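Local coordinates for DUF3201 domain-containing protein (Pyrococcus furiosus, PDB 1YB3) that is of unknown function but belongs to the DUF3201 family and folds with alpha helices packed against an antiparallel beta sheet, at residues A[23-26]-A[27-30]; A[77-81]-A[82-86]; A[156-159]-A[160-164]. All coordinates share one frame; numbering follows the deposited sequence. Where two conformers were deposited one is given.

Contact 1 of 3, residues A[23-26]-A[27-30]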
ATOM      1  N   GLY A  23      -9.272  -8.570  13.275  1.00 21.63           N
ATOM      2  CA  GLY A  23      -8.820  -8.153  14.612  1.00 23.63           C
ATOM      3  C   GLY A  23      -7.571  -7.283  14.537  1.00 21.46           C
ATOM      4  O   GLY A  23      -7.484  -6.250  15.207  1.00 23.29           O
ATOM      5  N   ASP A  24      -6.632  -7.680  13.686  1.00 19.77           N
ATOM      6  CA  ASP A  24      -5.388  -6.924  13.520  1.00 21.24           C
ATOM      7  C   ASP A  24      -5.627  -5.511  12.971  1.00 20.55           C
ATOM      8  O   ASP A  24      -4.914  -4.575  13.372  1.00 18.85           O
ATOM      9  CB  ASP A  24      -4.394  -7.666  12.617  1.00 22.50           C
ATOM     10  CG  ASP A  24      -3.678  -8.820  13.327  1.00 21.91           C
ATOM     11  OD1 ASP A  24      -4.029  -9.159  14.483  1.00 24.64           O
ATOM     12  OD2 ASP A  24      -2.751  -9.389  12.708  1.00 25.09           O
ATOM     13  N   ILE A  25      -6.562  -5.352  12.032  1.00 19.48           N
ATOM     14  CA  ILE A  25      -6.827  -4.014  11.477  1.00 20.39           C
ATOM     15  C   ILE A  25      -7.615  -3.114  12.433  1.00 23.77           C
ATOM     16  O   ILE A  25      -7.348  -1.900  12.533  1.00 22.15           O
ATOM     17  CB  ILE A  25      -7.442  -4.053  10.052  1.00 18.47           C
ATOM     18  CG1 ILE A  25      -6.395  -4.541   9.053  1.00 21.65           C
ATOM     19  CG2 ILE A  25      -7.944  -2.674   9.602  1.00 20.86           C
ATOM     20  CD1 ILE A  25      -5.162  -3.619   8.933  1.00 20.77           C
ATOM     21  N   PHE A  26      -8.568  -3.689  13.165  1.00 22.22           N
ATOM     22  CA  PHE A  26      -9.250  -2.883  14.173  1.00 25.54           C
ATOM     23  C   PHE A  26      -8.218  -2.370  15.194  1.00 24.86           C
ATOM     24  O   PHE A  26      -8.240  -1.190  15.577  1.00 25.10           O
ATOM     25  CB  PHE A  26     -10.400  -3.659  14.834  1.00 28.74           C
ATOM     26  CG  PHE A  26     -11.575  -3.893  13.917  1.00 31.08           C
ATOM     27  CD1 PHE A  26     -12.235  -2.819  13.314  1.00 32.22           C
ATOM     28  CD2 PHE A  26     -12.037  -5.190  13.665  1.00 34.30           C
ATOM     29  CE1 PHE A  26     -13.324  -3.034  12.458  1.00 33.47           C
ATOM     30  CE2 PHE A  26     -13.135  -5.417  12.808  1.00 33.47           C
ATOM     31  CZ  PHE A  26     -13.770  -4.342  12.204  1.00 34.18           C
ATOM     32  N   GLU A  27      -7.278  -3.238  15.568  1.00 24.21           N
ATOM     33  CA  GLU A  27      -6.221  -2.899  16.530  1.00 27.13           C
ATOM     34  C   GLU A  27      -5.277  -1.841  15.954  1.00 24.86           C
ATOM     35  O   GLU A  27      -4.959  -0.834  16.620  1.00 25.36           O
ATOM     36  CB  GLU A  27      -5.432  -4.151  16.926  1.00 29.20           C
ATOM     37  CG  GLU A  27      -4.245  -3.888  17.865  1.00 33.94           C
ATOM     38  CD  GLU A  27      -3.475  -5.162  18.210  1.00 37.99           C
ATOM     39  OE1 GLU A  27      -3.572  -5.612  19.382  1.00 42.67           O
ATOM     40  OE2 GLU A  27      -2.787  -5.718  17.313  1.00 39.48           O
ATOM     41  N   LEU A  28      -4.839  -2.066  14.717  1.00 20.49           N
ATOM     42  CA  LEU A  28      -3.871  -1.168  14.075  1.00 19.49           C
ATOM     43  C   LEU A  28      -4.464   0.214  13.837  1.00 17.36           C
ATOM     44  O   LEU A  28      -3.733   1.231  13.947  1.00 19.41           O
ATOM     45  CB  LEU A  28      -3.362  -1.760  12.762  1.00 20.37           C
ATOM     46  CG  LEU A  28      -2.301  -0.976  11.996  1.00 21.90           C
ATOM     47  CD1 LEU A  28      -1.037  -0.780  12.881  1.00 22.81           C
ATOM     48  CD2 LEU A  28      -1.986  -1.700  10.699  1.00 21.90           C
ATOM     49  N   ARG A  29      -5.760   0.277  13.508  1.00 18.47           N
ATOM     50  CA  ARG A  29      -6.446   1.554  13.312  1.00 18.39           C
ATOM     51  C   ARG A  29      -6.355   2.403  14.572  1.00 20.69           C
ATOM     52  O   ARG A  29      -5.998   3.597  14.505  1.00 19.84           O
ATOM     53  CB  ARG A  29      -7.909   1.365  12.852  1.00 21.12           C
ATOM     54  CG  ARG A  29      -8.601   2.659  12.399  1.00 21.32           C
ATOM     55  CD  ARG A  29      -9.276   3.397  13.557  1.00 20.33           C
ATOM     56  NE  ARG A  29      -9.719   4.735  13.154  1.00 22.50           N
ATOM     57  CZ  ARG A  29     -10.305   5.618  13.956  1.00 25.20           C
ATOM     58  NH1 ARG A  29     -10.585   5.306  15.224  1.00 22.90           N
ATOM     59  NH2 ARG A  29     -10.649   6.814  13.478  1.00 25.53           N
ATOM     60  N   GLU A  30      -6.651   1.808  15.726  1.00 21.71           N
ATOM     61  CA  GLU A  30      -6.600   2.592  16.970  1.00 23.46           C
ATOM     62  C   GLU A  30      -5.164   3.023  17.293  1.00 23.87           C
ATOM     63  O   GLU A  30      -4.923   4.166  17.755  1.00 24.74           O
ATOM     64  CB  GLU A  30      -7.247   1.819  18.122  0.65 25.63           C
ATOM     65  CG  GLU A  30      -8.761   1.558  17.923  0.65 27.43           C
ATOM     66  CD  GLU A  30      -9.562   2.821  17.599  0.65 26.95           C
ATOM     67  OE1 GLU A  30      -9.352   3.861  18.269  0.65 31.98           O
ATOM     68  OE2 GLU A  30     -10.411   2.776  16.685  0.65 24.39           O
TER
HETATM   69  O   HOH W   1      -2.465  -5.142  14.682  1.00 25.16           O
HETATM   70  O   HOH W   2     -10.591   0.334  15.482  1.00 31.50           O

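Contact 2 of 3, residues A[77-81]-A[82-86]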
ATOM      1  N   GLY A  77      -4.472  -1.434   5.378  1.00 14.58           N
ATOM      2  CA  GLY A  77      -5.461  -2.548   5.462  1.00 16.54           C
ATOM      3  C   GLY A  77      -4.823  -3.913   5.581  1.00 17.61           C
ATOM      4  O   GLY A  77      -3.608  -4.035   5.792  1.00 15.07           O
ATOM      5  N   ALA A  78      -5.644  -4.956   5.474  1.00 16.49           N
ATOM      6  CA  ALA A  78      -5.107  -6.316   5.493  1.00 16.41           C
ATOM      7  C   ALA A  78      -5.912  -7.138   4.526  1.00 17.29           C
ATOM      8  O   ALA A  78      -7.115  -6.875   4.315  1.00 18.80           O
ATOM      9  CB  ALA A  78      -5.185  -6.922   6.887  1.00 17.21           C
ATOM     10  N   THR A  79      -5.232  -8.097   3.913  1.00 17.28           N
ATOM     11  CA  THR A  79      -5.868  -9.112   3.059  1.00 17.88           C
ATOM     12  C   THR A  79      -5.364 -10.454   3.608  1.00 18.05           C
ATOM     13  O   THR A  79      -4.579 -10.495   4.551  1.00 17.18           O
ATOM     14  CB  THR A  79      -5.372  -8.999   1.611  1.00 18.62           C
ATOM     15  OG1 THR A  79      -3.995  -9.361   1.585  1.00 19.40           O
ATOM     16  CG2 THR A  79      -5.560  -7.555   1.029  1.00 17.70           C
ATOM     17  N   PRO A  80      -5.806 -11.583   3.021  1.00 19.28           N
ATOM     18  CA  PRO A  80      -5.247 -12.855   3.507  1.00 19.89           C
ATOM     19  C   PRO A  80      -3.710 -12.968   3.418  1.00 19.75           C
ATOM     20  O   PRO A  80      -3.111 -13.851   4.049  1.00 21.20           O
ATOM     21  CB  PRO A  80      -5.931 -13.894   2.609  1.00 20.08           C
ATOM     22  CG  PRO A  80      -7.247 -13.241   2.228  1.00 18.62           C
ATOM     23  CD  PRO A  80      -6.848 -11.796   1.995  1.00 20.36           C
ATOM     24  N   GLN A  81      -3.085 -12.078   2.647  1.00 18.63           N
ATOM     25  CA  GLN A  81      -1.602 -12.023   2.558  1.00 22.59           C
ATOM     26  C   GLN A  81      -0.952 -11.326   3.751  1.00 22.31           C
ATOM     27  O   GLN A  81       0.232 -11.573   4.071  1.00 22.80           O
ATOM     28  CB  GLN A  81      -1.158 -11.314   1.285  1.00 23.70           C
ATOM     29  CG  GLN A  81      -1.244 -12.149   0.018  1.00 27.59           C
ATOM     30  CD  GLN A  81      -0.719 -11.404  -1.211  1.00 29.00           C
ATOM     31  OE1 GLN A  81      -0.884 -10.192  -1.339  1.00 29.76           O
ATOM     32  NE2 GLN A  81      -0.087 -12.134  -2.111  1.00 31.97           N
ATOM     33  N   GLY A  82      -1.717 -10.456   4.401  1.00 18.26           N
ATOM     34  CA  GLY A  82      -1.199  -9.656   5.522  1.00 20.46           C
ATOM     35  C   GLY A  82      -1.502  -8.173   5.390  1.00 19.27           C
ATOM     36  O   GLY A  82      -2.385  -7.771   4.628  1.00 17.93           O
ATOM     37  N   PHE A  83      -0.762  -7.361   6.158  1.00 18.00           N
ATOM     38  CA  PHE A  83      -0.934  -5.916   6.149  1.00 16.47           C
ATOM     39  C   PHE A  83      -0.404  -5.278   4.851  1.00 14.32           C
ATOM     40  O   PHE A  83       0.545  -5.781   4.218  1.00 14.58           O
ATOM     41  CB  PHE A  83      -0.110  -5.265   7.257  1.00 20.04           C
ATOM     42  CG  PHE A  83      -0.528  -5.597   8.657  1.00 22.10           C
ATOM     43  CD1 PHE A  83      -1.726  -5.099   9.199  1.00 23.63           C
ATOM     44  CD2 PHE A  83       0.325  -6.332   9.479  1.00 23.69           C
ATOM     45  CE1 PHE A  83      -2.079  -5.370  10.522  1.00 23.33           C
ATOM     46  CE2 PHE A  83      -0.014  -6.604  10.812  1.00 21.70           C
ATOM     47  CZ  PHE A  83      -1.217  -6.128  11.334  1.00 23.18           C
ATOM     48  N   TYR A  84      -0.973  -4.134   4.502  1.00 13.64           N
ATOM     49  CA  TYR A  84      -0.397  -3.273   3.474  1.00 13.80           C
ATOM     50  C   TYR A  84      -0.709  -1.816   3.810  1.00 14.51           C
ATOM     51  O   TYR A  84      -1.615  -1.522   4.600  1.00 14.68           O
ATOM     52  CB  TYR A  84      -0.944  -3.623   2.092  1.00 15.14           C
ATOM     53  CG  TYR A  84      -2.401  -3.246   1.941  1.00 16.10           C
ATOM     54  CD1 TYR A  84      -2.756  -1.994   1.467  1.00 15.70           C
ATOM     55  CD2 TYR A  84      -3.420  -4.123   2.339  1.00 15.91           C
ATOM     56  CE1 TYR A  84      -4.113  -1.605   1.364  1.00 16.54           C
ATOM     57  CE2 TYR A  84      -4.772  -3.748   2.231  1.00 16.66           C
ATOM     58  CZ  TYR A  84      -5.100  -2.506   1.744  1.00 18.49           C
ATOM     59  OH  TYR A  84      -6.427  -2.125   1.646  1.00 19.49           O
ATOM     60  N   PHE A  85       0.061  -0.905   3.225  1.00 13.59           N
ATOM     61  CA  PHE A  85      -0.371   0.475   3.155  1.00 13.78           C
ATOM     62  C   PHE A  85      -0.063   0.983   1.764  1.00 12.66           C
ATOM     63  O   PHE A  85       0.775   0.424   1.048  1.00 14.65           O
ATOM     64  CB  PHE A  85       0.271   1.349   4.254  1.00 14.98           C
ATOM     65  CG  PHE A  85       1.769   1.498   4.118  1.00 15.51           C
ATOM     66  CD1 PHE A  85       2.300   2.541   3.368  1.00 17.78           C
ATOM     67  CD2 PHE A  85       2.627   0.612   4.755  1.00 16.69           C
ATOM     68  CE1 PHE A  85       3.687   2.702   3.236  1.00 18.41           C
ATOM     69  CE2 PHE A  85       4.035   0.746   4.609  1.00 16.88           C
ATOM     70  CZ  PHE A  85       4.550   1.792   3.837  1.00 16.15           C
ATOM     71  N   VAL A  86      -0.790   2.018   1.376  1.00 15.11           N
ATOM     72  CA  VAL A  86      -0.618   2.614   0.055  1.00 15.20           C
ATOM     73  C   VAL A  86      -0.862   4.106   0.156  1.00 17.18           C
ATOM     74  O   VAL A  86      -1.785   4.529   0.862  1.00 15.17           O
ATOM     75  CB  VAL A  86      -1.575   1.949  -0.998  1.00 18.09           C
ATOM     76  CG1 VAL A  86      -3.013   1.965  -0.528  1.00 18.83           C
ATOM     77  CG2 VAL A  86      -1.414   2.589  -2.399  1.00 18.39           C
TER

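Contact 3 of 3, residues A[156-159]-A[160-164]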
ATOM      1  N   GLU A 156       5.116  -4.895  13.989  1.00 20.81           N
ATOM      2  CA  GLU A 156       6.273  -3.999  14.137  1.00 19.18           C
ATOM      3  C   GLU A 156       6.637  -3.356  12.811  1.00 20.90           C
ATOM      4  O   GLU A 156       6.952  -2.165  12.761  1.00 20.03           O
ATOM      5  CB  GLU A 156       7.484  -4.776  14.691  1.00 20.07           C
ATOM      6  CG  GLU A 156       8.709  -3.892  15.083  1.00 22.10           C
ATOM      7  CD  GLU A 156       9.710  -3.618  13.908  1.00 23.67           C
ATOM      8  OE1 GLU A 156       9.575  -4.245  12.834  1.00 24.31           O
ATOM      9  OE2 GLU A 156      10.647  -2.774  14.068  1.00 21.60           O
ATOM     10  N   GLU A 157       6.591  -4.159  11.737  1.00 19.12           N
ATOM     11  CA  GLU A 157       6.970  -3.676  10.411  1.00 20.22           C
ATOM     12  C   GLU A 157       5.951  -2.721   9.831  1.00 18.21           C
ATOM     13  O   GLU A 157       6.314  -1.765   9.166  1.00 18.86           O
ATOM     14  CB  GLU A 157       7.274  -4.839   9.444  1.00 21.68           C
ATOM     15  CG  GLU A 157       8.715  -5.344   9.592  1.00 22.72           C
ATOM     16  CD  GLU A 157       9.024  -6.562   8.743  1.00 25.19           C
ATOM     17  OE1 GLU A 157       8.219  -6.879   7.830  1.00 26.15           O
ATOM     18  OE2 GLU A 157      10.074  -7.204   8.983  1.00 21.66           O
ATOM     19  N   VAL A 158       4.656  -2.949  10.061  1.00 17.13           N
ATOM     20  CA  VAL A 158       3.720  -1.948   9.523  1.00 20.49           C
ATOM     21  C   VAL A 158       3.962  -0.567  10.111  1.00 19.72           C
ATOM     22  O   VAL A 158       4.013   0.434   9.375  1.00 20.54           O
ATOM     23  CB  VAL A 158       2.242  -2.373   9.619  1.00 24.38           C
ATOM     24  CG1 VAL A 158       1.360  -1.432   8.756  1.00 28.97           C
ATOM     25  CG2 VAL A 158       2.113  -3.723   9.105  1.00 30.54           C
ATOM     26  N   LYS A 159       4.164  -0.516  11.433  1.00 19.56           N
ATOM     27  CA  LYS A 159       4.461   0.740  12.106  1.00 21.02           C
ATOM     28  C   LYS A 159       5.774   1.346  11.595  1.00 18.81           C
ATOM     29  O   LYS A 159       5.825   2.516  11.245  1.00 20.06           O
ATOM     30  CB  LYS A 159       4.522   0.565  13.628  1.00 23.52           C
ATOM     31  CG  LYS A 159       3.185   0.379  14.316  1.00 29.87           C
ATOM     32  CD  LYS A 159       3.388   0.316  15.856  1.00 30.02           C
ATOM     33  CE  LYS A 159       2.071   0.108  16.585  1.00 36.83           C
ATOM     34  NZ  LYS A 159       2.262  -0.096  18.054  1.00 37.74           N
ATOM     35  N   ARG A 160       6.832   0.535  11.526  1.00 17.03           N
ATOM     36  CA  ARG A 160       8.131   1.072  11.098  1.00 16.95           C
ATOM     37  C   ARG A 160       8.172   1.505   9.636  1.00 16.97           C
ATOM     38  O   ARG A 160       8.751   2.541   9.301  1.00 16.73           O
ATOM     39  CB  ARG A 160       9.262   0.098  11.431  1.00 15.54           C
ATOM     40  CG  ARG A 160      10.655   0.648  11.046  1.00 18.32           C
ATOM     41  CD  ARG A 160      11.796  -0.115  11.761  1.00 18.06           C
ATOM     42  NE  ARG A 160      11.586  -1.558  11.644  1.00 18.34           N
ATOM     43  CZ  ARG A 160      11.908  -2.277  10.574  1.00 18.06           C
ATOM     44  NH1 ARG A 160      12.513  -1.711   9.537  1.00 17.65           N
ATOM     45  NH2 ARG A 160      11.627  -3.571  10.545  1.00 18.42           N
ATOM     46  N   GLU A 161       7.550   0.716   8.756  1.00 15.46           N
ATOM     47  CA  GLU A 161       7.573   1.049   7.336  1.00 16.16           C
ATOM     48  C   GLU A 161       6.711   2.261   6.982  1.00 16.35           C
ATOM     49  O   GLU A 161       7.094   3.046   6.120  1.00 16.11           O
ATOM     50  CB  GLU A 161       7.228  -0.178   6.477  1.00 15.98           C
ATOM     51  CG  GLU A 161       8.180  -1.377   6.646  1.00 16.81           C
ATOM     52  CD  GLU A 161       9.660  -1.031   6.473  1.00 19.48           C
ATOM     53  OE1 GLU A 161       9.980   0.004   5.869  1.00 19.09           O
ATOM     54  OE2 GLU A 161      10.483  -1.836   6.942  1.00 20.34           O
ATOM     55  N   ILE A 162       5.548   2.408   7.635  1.00 16.89           N
ATOM     56  CA  ILE A 162       4.760   3.642   7.457  1.00 17.71           C
ATOM     57  C   ILE A 162       5.599   4.839   7.880  1.00 16.81           C
ATOM     58  O   ILE A 162       5.634   5.854   7.187  1.00 19.28           O
ATOM     59  CB  ILE A 162       3.425   3.628   8.240  1.00 20.76           C
ATOM     60  CG1 ILE A 162       2.477   2.623   7.618  1.00 24.41           C
ATOM     61  CG2 ILE A 162       2.822   5.046   8.298  1.00 24.62           C
ATOM     62  CD1 ILE A 162       1.200   2.327   8.443  1.00 23.10           C
ATOM     63  N   LYS A 163       6.312   4.697   8.995  1.00 17.83           N
ATOM     64  CA  LYS A 163       7.163   5.782   9.494  1.00 20.09           C
ATOM     65  C   LYS A 163       8.255   6.121   8.468  1.00 18.78           C
ATOM     66  O   LYS A 163       8.465   7.289   8.132  1.00 18.74           O
ATOM     67  CB  LYS A 163       7.780   5.389  10.844  1.00 22.68           C
ATOM     68  CG  LYS A 163       8.807   6.403  11.354  1.00 27.48           C
ATOM     69  CD  LYS A 163       9.305   6.071  12.765  1.00 29.13           C
ATOM     70  CE  LYS A 163      10.223   4.870  12.779  1.00 34.70           C
ATOM     71  NZ  LYS A 163      10.926   4.749  14.096  1.00 38.15           N
ATOM     72  N   ARG A 164       8.949   5.097   7.968  1.00 16.30           N
ATOM     73  CA  ARG A 164       9.980   5.294   6.940  1.00 16.90           C
ATOM     74  C   ARG A 164       9.392   5.926   5.670  1.00 18.24           C
ATOM     75  O   ARG A 164      10.005   6.788   5.054  1.00 17.74           O
ATOM     76  CB  ARG A 164      10.746   3.999   6.629  1.00 20.27           C
ATOM     77  CG  ARG A 164      11.646   3.526   7.798  1.00 17.84           C
ATOM     78  CD  ARG A 164      12.323   2.187   7.509  1.00 18.02           C
ATOM     79  NE  ARG A 164      13.413   2.313   6.552  1.00 19.44           N
ATOM     80  CZ  ARG A 164      13.363   1.914   5.283  1.00 22.42           C
ATOM     81  NH1 ARG A 164      12.257   1.363   4.796  1.00 21.03           N
ATOM     82  NH2 ARG A 164      14.428   2.064   4.494  1.00 21.73           N
TER

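Contact 1 of 3, residues A[23-26]-A[27-30]
Ile25 lays the methyl at the end of its longer branch against Leu28 one helical turn on, CD1 meeting Leu28 CD2 at 4.1 Å with the two side chains slanting across one another. Leu28 reaches this place because its CG stands anti to the backbone N (chi1 -178°), which carries CD2 over toward Ile25. The pair forms a short apolar ridge on the buried side of helix 11-35, where Phe83 of the central sheet touches both side chains and Ala78 and Phe68 meet Ile25.

Beneath the side chains runs the regular i to i+4 ladder. Glu27 N bonds to Gly23 O at 3.0 Å, Leu28 N to Asp24 O at 2.8 Å and Arg29 N to Ile25 O at 2.9 Å; the bond from Glu30 N to Phe26 O is weak. Two of these carbonyl oxygens take a second donor from water. One water gives its protons to Asp24 O and Glu27 OE2, and the second lies 2.8 Å from Phe26 O. Glu27, its chain extended, also forms a salt bridge with Lys155; the lysine would probably offset the repulsion between the nearby carboxylates of Glu27 and Asp24, although with Asp24 it makes only a long, weak ion pair.

Arg29 turns its end away from this turn to strand 40-47, where NE is taken up by Glu42 O and NH2 by Val41 O and the carboxylate of Glu43. In the modelled conformer of Glu30, one of two, Arg29 NH1 also forms a salt bridge with that neighbour. Ile25 and Leu28 inward against the sheet, with Glu27 and Glu30 toward the rim, make the pattern of an amphipathic helix packed on a beta sheet.

Contact 2 of 3, residues A[77-81]-A[82-86]
A tyrosine ring lies directly over a glycine: Gly77 N sits 3.8 Å above the plane of the Tyr84 ring, over its centre, and Tyr84 CE2 comes to 3.4 Å from Gly77 C. The ring folds back across the neighbouring strand because Tyr84 CG is placed between the backbone N and the carbonyl carbon (chi1 70°). A CB on Gly77 would run into Tyr84 OH, which is itself hydrogen-bonded to His65. On the same side of the sheet, Thr79 CG2 meets Tyr84 CE2 at 4.1 Å, the two side chains crossing nearly at a right angle.

Gly77 and Tyr84 are a hydrogen-bonded antiparallel pair, with Tyr84 N 2.9 Å from Gly77 O and Gly77 N returning the bond to Tyr84 O. Ala78 and Phe83 form the next, non-hydrogen-bonded pair and point to the other face, toward helix 11-35. Thr79 and Gly82 close the ladder, Gly82 N to Thr79 O at 2.9 Å. Gly82 has a positive phi of 130°, at which any CB would be jammed against Gln81 O. Thr79 OG1 accepts from Gln81 N at 3.1 Å, an ST turn set within the type I turn of Thr79 to Gly82: a beta hairpin with a two-residue (2:2) loop, Pro80 and Gln81.

Contact 3 of 3, residues A[156-159]-A[160-164]
An i to i+4 salt bridge on helix 155-171, between Glu156 and Arg160, is the outward part of a charged network that continues through Glu161 to Arg164. Arg160 grips Glu156 side-on with two nitrogens, one for each oxygen: NE to OE2 at 2.9 Å and 169°, NH2 to OE1 at 3.1 Å. Both oxygens lie near the guanidinium plane, and the two flat groups are turned 35° apart. Glu156 can bend up to this edge because its chain folds at chi2 (-88°). Glu157 runs alongside Arg160, its CG touching NH2 at 3.5 Å.

A leucine in place of Arg160 would probably leave the Glu156 carboxylate without its paired donors and break the network between Glu156 and Glu161. The NH1 of Arg160 stands 3.3 Å from Glu161 OE2, an attraction of charges alone, since that oxygen lies well out of the guanidinium plane.

On the inward side Val158 and Ile162 cross at a slant, Val158 against Phe83 and Ile162 against Phe85. Val158 O accepts from Ile162 N, and Val158 CG1 meets Ile162 CD1 at 3.8 Å. The network ends where Arg164 NH1, also bonded to Ala105 O, reaches the syn lone pair of Glu161 OE1 at 2.9 Å.

Overall arrangement
From the N terminus, contact 1 (23-30) comes first, contact 2 (77-86) next and contact 3 (156-164) last; they lie in series, none nesting or crossing. Contacts 1 and 3 are stretches of about two turns within one helix each and close no loop, whereas contact 2 closes the tight turn between strands 74-79 and 82-90. All three meet in space, their centres about 12 to 14 Å apart. Phe83 is the meeting point: it touches Leu28 and Ile25 of contact 1 and Val158 of contact 3, while Leu28 CD2 also packs on Val158 CG1 at 3.9 Å. Phe85 reaches Ile162. Helices 11-35 and 155-171 are thus tied to one face of the seven-stranded sheet and to each other.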